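Local coordinates for putative transcriptional regulator protein, LacI family (Rhizobium etli, PDB 3MIZ) that probably binds cis-regulatory DNA as a LacI-family transcription regulator, represented here by its periplasmic-binding-protein-like core, at residues 139-144 with 169-174; 132-137 with 198-203. One frame throughout, in Å; residues are numbered along the deposited sequence.

In the fold
From the N terminus the chain passes through a parallel four-stranded sheet of one lobe and then enters the second, where strand 134-138 runs through the middle of a five-stranded sheet. Its end passes straight into the loop 139-144, which leads to helix 144-160; the chain then returns along strand 167-174, and interaction 1 closes this loop, with 24 residues between its segments. After helix 184-192, strand 200-203 comes in on the other flank of 134-138, closing the longer loop of interaction 2, inside which interaction 1 is nested. The two contacts meet where strands 134-138 and 167-174 run side by side, the backbone of S170 probably hydrogen-bonding that of Y136.

Interaction 1 of 2, residues 139-144 with 169-174; sequences LNPILL and ISLGMD
M173, a selenomethionine, reaches from strand 167-174 across the backbone of N140 to the methyl end of L139. Its CB starts the chain with CG set between the backbone N and the carbonyl carbon (chi1 68°), and this directs CG to the amide of N140, 3.6 Å from N140 N. SE follows, 4.0 Å from N140 CB, and the bend at chi3 (73°) carries CE back beside L139 CD1, which lies 4.2 Å from both M173 SE and CE. The two side chains thus run side by side, and N140 N is buried beneath the M173 side chain with no polar partner. Beyond it P141 leans on the strand: its CG meets L171 CD2 at 3.3 Å, tighter than usual for carbons, and its CD rests 3.6 Å from M173 O. No hydrogen bond joins the segments, but the amide of N140 is held at both ends: I142 N gives a nearly straight bond to N140 OD1 at 3.1 Å from above the carbonyl plane, while ND2 is bonded to E180 and to the G175 carbonyl. This Asx turn, overlaid on a type I beta turn from N140 to L143, leads into helix 144-160 as the strand-to-helix loop of a beta-alpha-beta crossover.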
# COMPACT_ATOMS: atom_id res chain seq x y z
N LEU A 139 -17.97 -1.98 3.45
CA LEU A 139 -16.88 -1.05 3.19
C LEU A 139 -17.57 0.32 3.16
O LEU A 139 -18.80 0.40 3.02
CB LEU A 139 -16.26 -1.36 1.83
CG LEU A 139 -15.13 -0.48 1.29
CD1 LEU A 139 -13.91 -0.56 2.19
CD2 LEU A 139 -14.78 -0.93 -0.12
N ASN A 140 -16.78 1.39 3.28
CA ASN A 140 -17.28 2.76 3.26
C ASN A 140 -18.39 2.96 2.23
O ASN A 140 -18.15 2.83 1.03
CB ASN A 140 -16.13 3.73 2.95
CG ASN A 140 -16.46 5.17 3.34
OD1 ASN A 140 -17.62 5.59 3.26
ND2 ASN A 140 -15.45 5.92 3.74
N PRO A 141 -19.62 3.27 2.67
CA PRO A 141 -20.78 3.48 1.79
C PRO A 141 -20.61 4.57 0.73
O PRO A 141 -21.34 4.58 -0.27
CB PRO A 141 -21.91 3.81 2.76
CG PRO A 141 -21.52 3.09 4.00
CD PRO A 141 -20.03 3.35 4.09
N ILE A 142 -19.67 5.48 0.94
CA ILE A 142 -19.44 6.55 -0.03
C ILE A 142 -18.85 5.96 -1.31
O ILE A 142 -18.97 6.52 -2.40
CB ILE A 142 -18.47 7.62 0.52
CG1 ILE A 142 -18.38 8.80 -0.46
CG2 ILE A 142 -17.09 7.02 0.72
CD1 ILE A 142 -17.52 9.95 0.03
N LEU A 143 -18.21 4.80 -1.16
CA LEU A 143 -17.59 4.13 -2.28
C LEU A 143 -18.60 3.40 -3.15
O LEU A 143 -19.38 2.57 -2.66
CB LEU A 143 -16.53 3.15 -1.78
CG LEU A 143 -15.32 3.80 -1.10
CD1 LEU A 143 -14.35 2.73 -0.63
CD2 LEU A 143 -14.64 4.72 -2.10
N LEU A 144 -18.57 3.70 -4.44
CA LEU A 144 -19.47 3.06 -5.39
C LEU A 144 -19.27 1.54 -5.36
O LEU A 144 -20.23 0.78 -5.33
CB LEU A 144 -19.20 3.56 -6.81
CG LEU A 144 -19.99 2.80 -7.88
CD1 LEU A 144 -21.48 3.12 -7.74
CD2 LEU A 144 -19.49 3.17 -9.27
N ILE A 169 -25.92 -7.95 8.36
CA ILE A 169 -25.24 -6.88 7.63
C ILE A 169 -24.95 -5.71 8.56
O ILE A 169 -25.83 -5.25 9.28
CB ILE A 169 -26.09 -6.41 6.43
CG1 ILE A 169 -26.43 -7.61 5.55
CG2 ILE A 169 -25.32 -5.36 5.62
CD1 ILE A 169 -27.34 -7.31 4.38
N SER A 170 -23.71 -5.24 8.55
CA SER A 170 -23.33 -4.12 9.41
C SER A 170 -22.31 -3.22 8.73
O SER A 170 -21.53 -3.68 7.89
CB SER A 170 -22.73 -4.64 10.71
OG SER A 170 -23.57 -5.61 11.34
N LEU A 171 -22.31 -1.95 9.10
CA LEU A 171 -21.33 -1.02 8.57
C LEU A 171 -20.06 -1.28 9.37
O LEU A 171 -20.14 -1.64 10.55
CB LEU A 171 -21.76 0.44 8.79
CG LEU A 171 -22.88 0.99 7.91
CD1 LEU A 171 -23.26 2.39 8.41
CD2 LEU A 171 -22.41 1.04 6.47
N GLY A 172 -18.91 -1.09 8.75
CA GLY A 172 -17.66 -1.29 9.45
C GLY A 172 -16.90 0.02 9.55
O GLY A 172 -15.95 0.15 10.32
N MSE A 173 -17.32 1.01 8.77
CA MSE A 173 -16.65 2.29 8.77
C MSE A 173 -17.47 3.33 8.04
O MSE A 173 -18.41 3.00 7.31
CB MSE A 173 -15.31 2.17 8.05
CG MSE A 173 -15.52 1.91 6.58
SE MSE A 173 -13.88 1.76 5.64
CE MSE A 173 -13.32 0.01 6.29
N ASP A 174 -17.08 4.59 8.21
CA ASP A 174 -17.75 5.70 7.55
C ASP A 174 -16.87 6.93 7.67
O ASP A 174 -15.92 6.95 8.45
CB ASP A 174 -19.13 5.96 8.17
CG ASP A 174 -19.07 6.17 9.67
OD1 ASP A 174 -18.35 7.08 10.13
OD2 ASP A 174 -19.76 5.43 10.40

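Interaction 2 of 2, residues 132-137 with 198-203; sequences RRIGYI and PTAIMS
Y136 turns its CG anti to the backbone N (chi1 -172°) and M202 turns its CG anti to the carbonyl carbon (chi1 -70°); these two torsions set the tyrosine ring obliquely beside M202 CB. CD1 of Y136 approaches M202 CB to 3.6 Å, and M202 then leads away toward helices 115-127 and 144-160. On the same face of the sheet, I134 sends CD1 to A200 CB at 3.6 Å. The other face carries I137 and I201 against helix 184-192; G135, paired with I201 on that face, has no side chain, and a CB there would lie tight against I201 CG1. The backbones are laced in parallel register, strand axes 22° apart. T199 N hydrogen-bonds R133 O in the carbonyl plane, and G135 N bonds A200 O at 2.8 Å. M202 N gives the straightest of the four N-H bonds to G135 O, from above the carbonyl plane. I137 N finally bonds M202 O at 3.1 Å, nearly in line with its C=O, while Y136 CA makes a CA-H...O contact of 3.3 Å with that oxygen. Replacing the ring of Y136 by an alanine is likely to open a gap beside M202 CB and leave F153 without the ring it meets. Strands 134-138 and 200-203 thus pair as neighbouring parallel strands at the centre of an alpha/beta sheet sandwiched between helices, as in the lobes of periplasmic-binding-protein-like folds.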
# COMPACT_ATOMS: atom_id res chain seq x y z
N ARG A 132 -25.71 -20.73 5.28
CA ARG A 132 -27.06 -20.20 5.16
C ARG A 132 -27.27 -18.97 6.04
O ARG A 132 -28.19 -18.19 5.81
CB ARG A 132 -28.07 -21.30 5.53
CG ARG A 132 -27.93 -22.57 4.68
CD ARG A 132 -28.48 -22.37 3.29
NE ARG A 132 -28.44 -23.59 2.48
CZ ARG A 132 -27.41 -23.95 1.71
NH1 ARG A 132 -26.33 -23.19 1.65
NH2 ARG A 132 -27.47 -25.07 1.00
N ARG A 133 -26.42 -18.83 7.05
CA ARG A 133 -26.45 -17.66 7.94
C ARG A 133 -25.14 -16.95 7.58
O ARG A 133 -24.07 -17.35 8.04
CB ARG A 133 -26.41 -18.07 9.41
CG ARG A 133 -27.63 -18.83 9.91
CD ARG A 133 -27.44 -19.16 11.39
NE ARG A 133 -28.62 -19.79 11.98
CZ ARG A 133 -28.68 -20.19 13.25
NH1 ARG A 133 -27.63 -20.03 14.05
NH2 ARG A 133 -29.79 -20.75 13.72
N ILE A 134 -25.23 -15.91 6.76
CA ILE A 134 -24.04 -15.18 6.31
C ILE A 134 -23.97 -13.75 6.81
O ILE A 134 -24.98 -13.04 6.85
CB ILE A 134 -23.99 -15.13 4.76
CG1 ILE A 134 -24.23 -16.52 4.17
CG2 ILE A 134 -22.65 -14.56 4.31
CD1 ILE A 134 -23.17 -17.51 4.52
N GLY A 135 -22.77 -13.32 7.18
CA GLY A 135 -22.57 -11.96 7.65
C GLY A 135 -21.85 -11.16 6.58
O GLY A 135 -21.12 -11.72 5.76
N TYR A 136 -22.05 -9.85 6.57
CA TYR A 136 -21.39 -8.99 5.61
C TYR A 136 -21.08 -7.66 6.31
O TYR A 136 -21.98 -6.98 6.78
CB TYR A 136 -22.31 -8.73 4.40
CG TYR A 136 -21.62 -7.99 3.27
CD1 TYR A 136 -20.98 -8.68 2.23
CD2 TYR A 136 -21.54 -6.60 3.28
CE1 TYR A 136 -20.27 -8.00 1.24
CE2 TYR A 136 -20.83 -5.91 2.29
CZ TYR A 136 -20.19 -6.61 1.28
OH TYR A 136 -19.46 -5.94 0.33
N ILE A 137 -19.80 -7.33 6.41
CA ILE A 137 -19.41 -6.07 7.04
C ILE A 137 -19.01 -5.14 5.90
O ILE A 137 -18.03 -5.37 5.18
CB ILE A 137 -18.27 -6.29 8.05
CG1 ILE A 137 -18.72 -7.32 9.10
CG2 ILE A 137 -17.96 -4.99 8.76
CD1 ILE A 137 -17.71 -7.54 10.21
N PRO A 198 -23.39 -16.08 12.62
CA PRO A 198 -23.25 -16.53 11.23
C PRO A 198 -22.10 -17.52 11.09
O PRO A 198 -21.14 -17.47 11.87
CB PRO A 198 -23.01 -15.22 10.47
CG PRO A 198 -22.41 -14.31 11.50
CD PRO A 198 -23.22 -14.62 12.73
N THR A 199 -22.20 -18.43 10.12
CA THR A 199 -21.16 -19.43 9.89
C THR A 199 -20.11 -18.93 8.92
O THR A 199 -19.02 -19.49 8.82
CB THR A 199 -21.77 -20.75 9.34
OG1 THR A 199 -22.36 -20.52 8.05
CG2 THR A 199 -22.85 -21.28 10.28
N ALA A 200 -20.45 -17.86 8.19
CA ALA A 200 -19.53 -17.26 7.24
C ALA A 200 -19.70 -15.75 7.30
O ALA A 200 -20.80 -15.24 7.53
CB ALA A 200 -19.83 -17.77 5.81
N ILE A 201 -18.60 -15.03 7.12
CA ILE A 201 -18.64 -13.57 7.13
C ILE A 201 -17.87 -13.07 5.92
O ILE A 201 -16.73 -13.47 5.67
CB ILE A 201 -18.01 -12.95 8.40
CG1 ILE A 201 -18.89 -13.26 9.62
CG2 ILE A 201 -17.92 -11.41 8.26
CD1 ILE A 201 -18.33 -12.73 10.94
N MSE A 202 -18.52 -12.21 5.16
CA MSE A 202 -17.90 -11.64 3.97
C MSE A 202 -17.44 -10.27 4.37
O MSE A 202 -18.22 -9.46 4.88
CB MSE A 202 -18.90 -11.54 2.83
CG MSE A 202 -19.31 -12.87 2.25
SE MSE A 202 -20.39 -12.65 0.68
CE MSE A 202 -19.04 -12.13 -0.57
N SER A 203 -16.15 -10.01 4.16
CA SER A 203 -15.56 -8.73 4.50
C SER A 203 -15.66 -7.77 3.31
O SER A 203 -15.40 -8.16 2.17
CB SER A 203 -14.09 -8.92 4.89
OG SER A 203 -13.49 -7.69 5.26